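Local structure of transcriptional regulator, SorC family (Enterococcus faecalis, 2O0M) at residues A[228-231]-A[232-235]; A[261-265]-A[266-270]; A[292-295]-A[296-299]. The protein probably acts as a sugar-responsive transcriptional regulator, binding DNA through one domain and a carbohydrate effector through another. All blocks are in the same frame, centred on the assembly; numbering follows the deposited sequence.

Contact 1: residues A[228-231]-A[232-235]; sequences EVLT and LISH
Thr-231 and His-235, one helical turn apart, send their side chains out alongside each other and in the same direction, with Thr-231 CG2 lying 3.7 Å from His-235 CD2. The methyl is the branch that meets the ring because it stands opposite the backbone N about the first torsion, which turns Thr-231 OG1 back along the helix to a hydrogen bond with Gln-227 O. Ser-234, next to His-235, turns its OG back to the preceding turn: it sits in the cleft between its own N and carbonyl carbon (chi1 76°) and donates to Thr-231 O at 2.6 Å, while also resting over one face of the imidazole, towards the rim. All this happens at the C-terminal end of helix 224-234, where a serine hydroxyl joins a weak backbone donor at the Thr-231 carbonyl. Ile-233 N still reaches Val-229 O at 2.9 Å, nearly straight at 164°, but the bond from His-235 N to Thr-231 O is weak, 3.2 Å long, and the same N also donates to Leu-232 O. On another side of the helix Val-229 and Ile-233 cross at a slant, CG1 of the valine 4.0 Å from CD1 of the isoleucine. Leu-230 CD2 approaches that same CD1 more loosely. Strand 169-175 receives Ile-233 on Val-174 and Leu-232 on Leu-172, whereas Glu-228 turns its carboxylate to a salt bridge with Arg-204.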
ATOM      1  N   GLU A 228      -8.380   2.822  19.796  1.00 19.85           N
ATOM      2  CA  GLU A 228      -6.996   3.193  20.029  1.00 19.95           C
ATOM      3  C   GLU A 228      -6.181   2.958  18.765  1.00 18.86           C
ATOM      4  O   GLU A 228      -5.406   3.816  18.362  1.00 18.39           O
ATOM      5  CB  GLU A 228      -6.449   2.375  21.189  1.00 20.15           C
ATOM      6  CG  GLU A 228      -5.038   2.687  21.620  1.00 22.01           C
ATOM      7  CD  GLU A 228      -4.731   2.097  22.989  1.00 23.10           C
ATOM      8  OE1 GLU A 228      -5.581   2.233  23.902  1.00 28.33           O
ATOM      9  OE2 GLU A 228      -3.652   1.497  23.153  1.00 28.59           O
ATOM     10  N   VAL A 229      -6.386   1.810  18.129  1.00 18.23           N
ATOM     11  CA  VAL A 229      -5.653   1.512  16.898  1.00 17.86           C
ATOM     12  C   VAL A 229      -6.121   2.389  15.729  1.00 17.15           C
ATOM     13  O   VAL A 229      -5.288   2.883  14.962  1.00 16.80           O
ATOM     14  CB  VAL A 229      -5.674   0.009  16.546  1.00 17.58           C
ATOM     15  CG1 VAL A 229      -4.926  -0.251  15.223  1.00 17.80           C
ATOM     16  CG2 VAL A 229      -5.030  -0.793  17.673  1.00 18.02           C
ATOM     17  N   LEU A 230      -7.431   2.613  15.600  1.00 16.49           N
ATOM     18  CA  LEU A 230      -7.951   3.520  14.566  1.00 16.76           C
ATOM     19  C   LEU A 230      -7.378   4.927  14.737  1.00 17.03           C
ATOM     20  O   LEU A 230      -7.064   5.598  13.759  1.00 16.65           O
ATOM     21  CB  LEU A 230      -9.485   3.549  14.547  1.00 16.76           C
ATOM     22  CG  LEU A 230     -10.164   2.261  14.062  1.00 16.16           C
ATOM     23  CD1 LEU A 230     -11.663   2.352  14.310  1.00 17.48           C
ATOM     24  CD2 LEU A 230      -9.864   1.971  12.580  1.00 16.79           C
ATOM     25  N   THR A 231      -7.202   5.356  15.983  1.00 17.17           N
ATOM     26  CA  THR A 231      -6.610   6.663  16.246  1.00 17.48           C
ATOM     27  C   THR A 231      -5.133   6.688  15.844  1.00 17.49           C
ATOM     28  O   THR A 231      -4.686   7.643  15.211  1.00 17.71           O
ATOM     29  CB  THR A 231      -6.811   7.071  17.722  1.00 17.83           C
ATOM     30  OG1 THR A 231      -8.216   7.176  17.971  1.00 17.33           O
ATOM     31  CG2 THR A 231      -6.153   8.409  18.034  1.00 18.06           C
ATOM     32  N   LEU A 232      -4.392   5.635  16.183  1.00 17.48           N
ATOM     33  CA  LEU A 232      -2.990   5.511  15.769  1.00 17.71           C
ATOM     34  C   LEU A 232      -2.888   5.620  14.253  1.00 17.28           C
ATOM     35  O   LEU A 232      -2.045   6.352  13.720  1.00 17.51           O
ATOM     36  CB  LEU A 232      -2.377   4.189  16.242  1.00 18.02           C
ATOM     37  CG  LEU A 232      -2.037   4.105  17.737  1.00 19.25           C
ATOM     38  CD1 LEU A 232      -1.817   2.661  18.172  1.00 20.57           C
ATOM     39  CD2 LEU A 232      -0.817   4.953  18.056  1.00 21.49           C
ATOM     40  N   ILE A 233      -3.762   4.901  13.555  1.00 16.90           N
ATOM     41  CA  ILE A 233      -3.768   4.929  12.091  1.00 17.16           C
ATOM     42  C   ILE A 233      -4.027   6.343  11.588  1.00 17.29           C
ATOM     43  O   ILE A 233      -3.360   6.805  10.675  1.00 17.45           O
ATOM     44  CB  ILE A 233      -4.822   3.963  11.495  1.00 16.99           C
ATOM     45  CG1 ILE A 233      -4.409   2.519  11.768  1.00 17.49           C
ATOM     46  CG2 ILE A 233      -5.000   4.210   9.987  1.00 17.09           C
ATOM     47  CD1 ILE A 233      -5.563   1.552  11.670  1.00 16.92           C
ATOM     48  N   SER A 234      -4.991   7.037  12.195  1.00 17.38           N
ATOM     49  CA  SER A 234      -5.323   8.410  11.783  1.00 17.73           C
ATOM     50  C   SER A 234      -4.152   9.389  11.925  1.00 17.80           C
ATOM     51  O   SER A 234      -4.109  10.400  11.216  1.00 19.11           O
ATOM     52  CB  SER A 234      -6.523   8.944  12.573  1.00 18.20           C
ATOM     53  OG  SER A 234      -6.136   9.295  13.889  1.00 20.49           O
ATOM     54  N   HIS A 235      -3.211   9.094  12.814  1.00 17.13           N
ATOM     55  CA  HIS A 235      -2.055   9.960  13.037  1.00 17.00           C
ATOM     56  C   HIS A 235      -0.784   9.454  12.365  1.00 15.93           C
ATOM     57  O   HIS A 235       0.303   9.952  12.644  1.00 16.32           O
ATOM     58  CB  HIS A 235      -1.813  10.145  14.533  1.00 17.93           C
ATOM     59  CG  HIS A 235      -2.920  10.873  15.223  1.00 21.03           C
ATOM     60  ND1 HIS A 235      -3.270  12.164  14.897  1.00 23.92           N
ATOM     61  CD2 HIS A 235      -3.765  10.487  16.206  1.00 23.91           C
ATOM     62  CE1 HIS A 235      -4.281  12.546  15.661  1.00 25.00           C
ATOM     63  NE2 HIS A 235      -4.600  11.545  16.462  1.00 25.23           N
TER

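Contact 2: residues A[261-265]-A[266-270]; sequences VMLKQ and KNAVA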
ATOM      1  N   VAL A 261     -19.479  -7.635 -10.785  1.00 16.64           N
ATOM      2  CA  VAL A 261     -20.136  -7.243 -12.028  1.00 17.28           C
ATOM      3  C   VAL A 261     -20.101  -5.722 -12.201  1.00 18.11           C
ATOM      4  O   VAL A 261     -19.836  -5.236 -13.296  1.00 17.68           O
ATOM      5  CB  VAL A 261     -21.581  -7.761 -12.092  1.00 17.29           C
ATOM      6  CG1 VAL A 261     -22.319  -7.152 -13.292  1.00 17.75           C
ATOM      7  CG2 VAL A 261     -21.574  -9.274 -12.181  1.00 15.61           C
HETATM    8  N   MSE A 262     -20.352  -4.993 -11.112  1.00 19.41           N
HETATM    9  CA  MSE A 262     -20.322  -3.521 -11.112  1.00 20.78           C
HETATM   10  C   MSE A 262     -18.907  -3.022 -11.497  1.00 19.80           C
HETATM   11  O   MSE A 262     -18.756  -2.117 -12.317  1.00 19.09           O
HETATM   12  CB  MSE A 262     -20.809  -2.977  -9.743  1.00 20.73           C
HETATM   13  CG  MSE A 262     -21.210  -1.481  -9.682  1.00 22.43           C
HETATM   14 SE   MSE A 262     -22.235  -0.846  -8.035  1.00 31.78          SE
HETATM   15  CE  MSE A 262     -21.744  -2.201  -6.756  1.00 30.27           C
ATOM     16  N   LEU A 263     -17.866  -3.631 -10.942  1.00 19.30           N
ATOM     17  CA  LEU A 263     -16.495  -3.200 -11.246  1.00 20.15           C
ATOM     18  C   LEU A 263     -16.109  -3.412 -12.708  1.00 20.80           C
ATOM     19  O   LEU A 263     -15.422  -2.585 -13.304  1.00 21.04           O
ATOM     20  CB  LEU A 263     -15.493  -3.916 -10.335  1.00 19.00           C
ATOM     21  CG  LEU A 263     -15.469  -3.420  -8.887  1.00 17.06           C
ATOM     22  CD1 LEU A 263     -14.630  -4.346  -8.049  1.00 14.75           C
ATOM     23  CD2 LEU A 263     -14.960  -1.985  -8.772  1.00 15.38           C
ATOM     24  N   LYS A 264     -16.554  -4.526 -13.278  1.00 22.12           N
ATOM     25  CA  LYS A 264     -16.350  -4.804 -14.695  1.00 23.37           C
ATOM     26  C   LYS A 264     -16.987  -3.750 -15.585  1.00 23.91           C
ATOM     27  O   LYS A 264     -16.368  -3.254 -16.534  1.00 23.65           O
ATOM     28  CB  LYS A 264     -16.971  -6.145 -15.049  1.00 23.68           C
ATOM     29  CG  LYS A 264     -16.065  -7.303 -14.851  1.00 24.90           C
ATOM     30  CD  LYS A 264     -16.883  -8.565 -14.850  1.00 25.85           C
ATOM     31  CE  LYS A 264     -16.986  -9.100 -13.478  1.00 27.91           C
ATOM     32  NZ  LYS A 264     -15.701  -9.689 -13.109  1.00 29.35           N
ATOM     33  N   GLN A 265     -18.237  -3.420 -15.293  1.00 24.54           N
ATOM     34  CA  GLN A 265     -18.957  -2.499 -16.160  1.00 25.32           C
ATOM     35  C   GLN A 265     -18.530  -1.048 -15.968  1.00 24.98           C
ATOM     36  O   GLN A 265     -18.691  -0.247 -16.886  1.00 24.85           O
ATOM     37  CB  GLN A 265     -20.474  -2.682 -16.066  1.00 25.70           C
ATOM     38  CG  GLN A 265     -21.114  -2.393 -14.736  1.00 26.78           C
ATOM     39  CD  GLN A 265     -22.403  -3.192 -14.524  1.00 27.07           C
ATOM     40  OE1 GLN A 265     -22.886  -3.900 -15.420  1.00 31.97           O
ATOM     41  NE2 GLN A 265     -22.966  -3.078 -13.335  1.00 28.62           N
ATOM     42  N   LYS A 266     -17.956  -0.715 -14.808  1.00 24.59           N
ATOM     43  CA  LYS A 266     -17.363   0.619 -14.603  1.00 24.42           C
ATOM     44  C   LYS A 266     -15.888   0.669 -15.039  1.00 23.68           C
ATOM     45  O   LYS A 266     -15.210   1.674 -14.834  1.00 23.47           O
ATOM     46  CB  LYS A 266     -17.529   1.103 -13.156  1.00 24.89           C
ATOM     47  CG  LYS A 266     -18.975   1.092 -12.662  1.00 25.63           C
ATOM     48  CD  LYS A 266     -19.296   2.256 -11.749  1.00 25.84           C
ATOM     49  CE  LYS A 266     -20.481   1.950 -10.832  1.00 27.48           C
ATOM     50  NZ  LYS A 266     -21.279   3.174 -10.521  1.00 27.79           N
ATOM     51  N   ASN A 267     -15.418  -0.408 -15.664  1.00 22.47           N
ATOM     52  CA  ASN A 267     -14.083  -0.485 -16.255  1.00 22.18           C
ATOM     53  C   ASN A 267     -12.981  -0.137 -15.259  1.00 20.67           C
ATOM     54  O   ASN A 267     -12.074   0.641 -15.547  1.00 20.25           O
ATOM     55  CB  ASN A 267     -14.000   0.397 -17.502  1.00 22.30           C
ATOM     56  CG  ASN A 267     -14.973  -0.041 -18.577  1.00 22.57           C
ATOM     57  OD1 ASN A 267     -15.797   0.746 -19.040  1.00 24.90           O
ATOM     58  ND2 ASN A 267     -14.890  -1.305 -18.971  1.00 22.74           N
ATOM     59  N   ALA A 268     -13.095  -0.723 -14.072  1.00 19.43           N
ATOM     60  CA  ALA A 268     -12.090  -0.554 -13.025  1.00 17.62           C
ATOM     61  C   ALA A 268     -10.763  -1.142 -13.474  1.00 16.87           C
ATOM     62  O   ALA A 268     -10.709  -2.255 -14.001  1.00 16.04           O
ATOM     63  CB  ALA A 268     -12.555  -1.211 -11.732  1.00 18.06           C
ATOM     64  N   VAL A 269      -9.692  -0.384 -13.256  1.00 15.05           N
ATOM     65  CA  VAL A 269      -8.353  -0.755 -13.710  1.00 14.71           C
ATOM     66  C   VAL A 269      -7.404  -0.968 -12.527  1.00 13.82           C
ATOM     67  O   VAL A 269      -6.643  -1.935 -12.502  1.00 13.38           O
ATOM     68  CB  VAL A 269      -7.781   0.329 -14.665  1.00 14.64           C
ATOM     69  CG1 VAL A 269      -6.330   0.073 -15.017  1.00 15.16           C
ATOM     70  CG2 VAL A 269      -8.609   0.386 -15.950  1.00 15.64           C
ATOM     71  N   ALA A 270      -7.430  -0.041 -11.572  1.00 13.20           N
ATOM     72  CA  ALA A 270      -6.537  -0.082 -10.417  1.00 12.10           C
ATOM     73  C   ALA A 270      -7.308  -0.120  -9.106  1.00 10.85           C
ATOM     74  O   ALA A 270      -8.445   0.325  -9.023  1.00 10.38           O
ATOM     75  CB  ALA A 270      -5.616   1.129 -10.425  1.00 11.88           C
TER
HETATM   76  O   HOH W   1     -17.631  -2.567 -19.414  1.00 97.08           O
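A Schellman motif ends helix 257-265, and its two defining bonds run from Ala-268 N to Leu-263 O and from Asn-267 N to Lys-264 O. The first spans 3.1 Å and is almost linear, 173° at the hydrogen, with the donor lying close to the direction in which the carbonyl points. The second is equally long but different in kind, since Asn-267 N stands well above the plane of the Lys-264 carbonyl. What makes the pairing possible is the backbone of Asn-267, the C-prime residue, whose positive phi of 54° wraps the chain back over the helix end. Immediately before this reversal, Lys-266 N donates to Met-262 O at 3.0 Å. The same wrapping brings Ala-268 CB against Leu-263 CD2, at 3.9 Å, the apolar contact that accompanies the motif; both side chains also reach helix 246-252 and strand 283-286. Selenomethionine Met-262 and Lys-266 run alongside each other in the same direction, and both also touch strand 283-286. A bend in the lysine chain at chi2 (-143°) helps lay its CE 3.7 Å from Met-262 CG. A water donates to Lys-264 O and receives a weak bond from Asn-267 ND2, so this carbonyl has two donors. Farther on, Val-269 and Ala-270 form a classic beta bulge opposite Phe-277.

Contact 3: residues A[292-295]-A[296-299]; sequences LQLK and NLQE
Leu-292 and Leu-297 provide the apolar core of this tight turn, crossing at about a right angle with their CD2 methyls only 3.5 Å apart, closer than carbons usually pack. Leu-292 reaches across because its CG lies anti to the backbone N (chi1 172°). Leu-294 adds its CD1, 4.1 Å from Leu-297 CD1, and Phe-273 touches both Leu-292 and Leu-297. Backbone bonds form a second group: Asn-296 N donates to Gln-293 O and Leu-297 N to Leu-294 O, each at 3.0 Å. These three-residue steps make successive turns resembling a 3-10 helix, and both donors stand above the carbonyl planes. Among the polar side chains, the amides of Gln-293 and Asn-296 are inclined by 61° to each other. Their nitrogens, NE2 and ND2, approach to 3.5 Å as two donors, without bonding. Asn-296 ND2 instead donates to a water 2.8 Å away. On the other branch of the amide, Asn-296 OD1 lies along the aliphatic chain of Lys-295, whose CG is 3.5 Å away. The chemistry thus divides the turn: Leu-292 and Leu-297 are buried against Phe-273, while waters tie Gln-293 N to Asn-296 ND2 and Leu-294 O to Gln-298 OE1, beside the backbone bonds.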
ATOM      1  N   LEU A 292      -7.831   4.498   7.049  1.00 17.06           N
ATOM      2  CA  LEU A 292      -7.396   5.681   6.308  1.00 18.20           C
ATOM      3  C   LEU A 292      -8.381   6.171   5.256  1.00 17.79           C
ATOM      4  O   LEU A 292      -8.914   5.382   4.487  1.00 16.26           O
ATOM      5  CB  LEU A 292      -6.061   5.378   5.610  1.00 18.35           C
ATOM      6  CG  LEU A 292      -5.591   6.458   4.636  1.00 19.48           C
ATOM      7  CD1 LEU A 292      -4.759   7.515   5.361  1.00 22.66           C
ATOM      8  CD2 LEU A 292      -4.820   5.861   3.476  1.00 21.25           C
ATOM      9  N   GLN A 293      -8.593   7.486   5.210  1.00 18.23           N
ATOM     10  CA  GLN A 293      -9.293   8.123   4.092  1.00 19.42           C
ATOM     11  C   GLN A 293      -8.329   8.538   2.981  1.00 18.84           C
ATOM     12  O   GLN A 293      -7.285   9.121   3.251  1.00 18.25           O
ATOM     13  CB  GLN A 293     -10.008   9.380   4.562  1.00 20.05           C
ATOM     14  CG  GLN A 293     -11.032   9.156   5.622  1.00 22.10           C
ATOM     15  CD  GLN A 293     -11.760  10.442   5.992  1.00 22.36           C
ATOM     16  OE1 GLN A 293     -12.342  11.105   5.131  1.00 26.94           O
ATOM     17  NE2 GLN A 293     -11.730  10.796   7.271  1.00 26.94           N
ATOM     18  N   LEU A 294      -8.697   8.273   1.733  1.00 19.27           N
ATOM     19  CA  LEU A 294      -7.872   8.658   0.592  1.00 19.85           C
ATOM     20  C   LEU A 294      -7.506  10.144   0.654  1.00 19.99           C
ATOM     21  O   LEU A 294      -6.348  10.514   0.442  1.00 19.30           O
ATOM     22  CB  LEU A 294      -8.607   8.355  -0.716  1.00 19.92           C
ATOM     23  CG  LEU A 294      -7.853   8.492  -2.040  1.00 20.39           C
ATOM     24  CD1 LEU A 294      -6.702   7.519  -2.105  1.00 22.43           C
ATOM     25  CD2 LEU A 294      -8.805   8.252  -3.193  1.00 20.41           C
ATOM     26  N   LYS A 295      -8.490  10.986   0.967  1.00 20.53           N
ATOM     27  CA  LYS A 295      -8.271  12.441   1.004  1.00 21.61           C
ATOM     28  C   LYS A 295      -7.162  12.846   1.979  1.00 21.45           C
ATOM     29  O   LYS A 295      -6.497  13.871   1.791  1.00 22.48           O
ATOM     30  CB  LYS A 295      -9.567  13.199   1.346  1.00 22.27           C
ATOM     31  CG  LYS A 295      -9.904  13.275   2.828  1.00 24.04           C
ATOM     32  CD  LYS A 295     -11.112  14.171   3.075  1.00 24.31           C
ATOM     33  CE  LYS A 295     -11.431  14.294   4.553  1.00 25.78           C
ATOM     34  NZ  LYS A 295     -12.844  14.744   4.740  1.00 27.85           N
ATOM     35  N   ASN A 296      -6.971  12.059   3.027  1.00 20.97           N
ATOM     36  CA  ASN A 296      -6.002  12.406   4.061  1.00 20.58           C
ATOM     37  C   ASN A 296      -4.577  11.990   3.720  1.00 19.45           C
ATOM     38  O   ASN A 296      -3.642  12.393   4.406  1.00 18.67           O
ATOM     39  CB  ASN A 296      -6.418  11.824   5.405  1.00 21.45           C
ATOM     40  CG  ASN A 296      -7.673  12.490   5.975  1.00 23.09           C
ATOM     41  OD1 ASN A 296      -7.977  13.652   5.685  1.00 26.65           O
ATOM     42  ND2 ASN A 296      -8.399  11.749   6.792  1.00 24.55           N
ATOM     43  N   LEU A 297      -4.401  11.194   2.666  1.00 18.39           N
ATOM     44  CA  LEU A 297      -3.041  10.858   2.222  1.00 18.67           C
ATOM     45  C   LEU A 297      -2.239  12.100   1.889  1.00 17.82           C
ATOM     46  O   LEU A 297      -1.036  12.127   2.121  1.00 16.74           O
ATOM     47  CB  LEU A 297      -3.054   9.967   0.983  1.00 19.13           C
ATOM     48  CG  LEU A 297      -3.299   8.483   1.138  1.00 22.31           C
ATOM     49  CD1 LEU A 297      -3.108   7.846  -0.228  1.00 22.99           C
ATOM     50  CD2 LEU A 297      -2.338   7.871   2.153  1.00 23.10           C
ATOM     51  N   GLN A 298      -2.921  13.114   1.349  1.00 18.01           N
ATOM     52  CA  GLN A 298      -2.297  14.375   0.897  1.00 18.73           C
ATOM     53  C   GLN A 298      -1.483  15.051   2.000  1.00 18.16           C
ATOM     54  O   GLN A 298      -0.461  15.684   1.727  1.00 17.54           O
ATOM     55  CB  GLN A 298      -3.373  15.351   0.394  1.00 19.78           C
ATOM     56  CG  GLN A 298      -4.338  14.772  -0.663  1.00 23.21           C
ATOM     57  CD  GLN A 298      -3.676  14.511  -2.014  1.00 28.08           C
ATOM     58  OE1 GLN A 298      -3.907  13.471  -2.649  1.00 33.24           O
ATOM     59  NE2 GLN A 298      -2.855  15.464  -2.467  1.00 30.80           N
ATOM     60  N   GLU A 299      -1.914  14.894   3.250  1.00 17.32           N
ATOM     61  CA  GLU A 299      -1.240  15.540   4.371  1.00 17.74           C
ATOM     62  C   GLU A 299      -0.158  14.682   5.034  1.00 16.68           C
ATOM     63  O   GLU A 299       0.519  15.158   5.940  1.00 17.22           O
ATOM     64  CB  GLU A 299      -2.272  15.995   5.415  1.00 19.38           C
ATOM     65  CG  GLU A 299      -2.687  17.477   5.302  1.00 23.56           C
ATOM     66  CD  GLU A 299      -3.106  17.906   3.905  1.00 29.13           C
ATOM     67  OE1 GLU A 299      -4.178  17.461   3.430  1.00 32.91           O
ATOM     68  OE2 GLU A 299      -2.370  18.715   3.292  1.00 34.62           O
TER
HETATM   69  O   HOH W   2      -7.331   9.158   7.284  1.00 31.89           O
HETATM   70  O   HOH W   3      -4.934  10.945  -2.012  1.00 39.54           O
HETATM   71  O   HOH W   4      -6.762  16.397   2.810  1.00 46.49           O

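The three contacts follow one another along the chain, each closing before the next opens, and all lie in the putative sugar-binding domain, whose mixed sheet has a core of parallel strands. Contact 1 is the C-terminal end of helix 224-234, just ahead of strand 238-245; contact 2 leads from helix 257-265 into strand 270-272; contact 3 occupies the loop between strands 283-286 and 302-306. Contacts 1 and 3, with centres about 13 Å apart, touch through Ile-233 CG2 and Leu-292 N, 4.1 Å apart. Contact 2 stands separate, its centre about 31 Å from that of contact 1 and 23 Å from that of contact 3. Helix endings and turns like these thus deliver the chain to strands of one sheet.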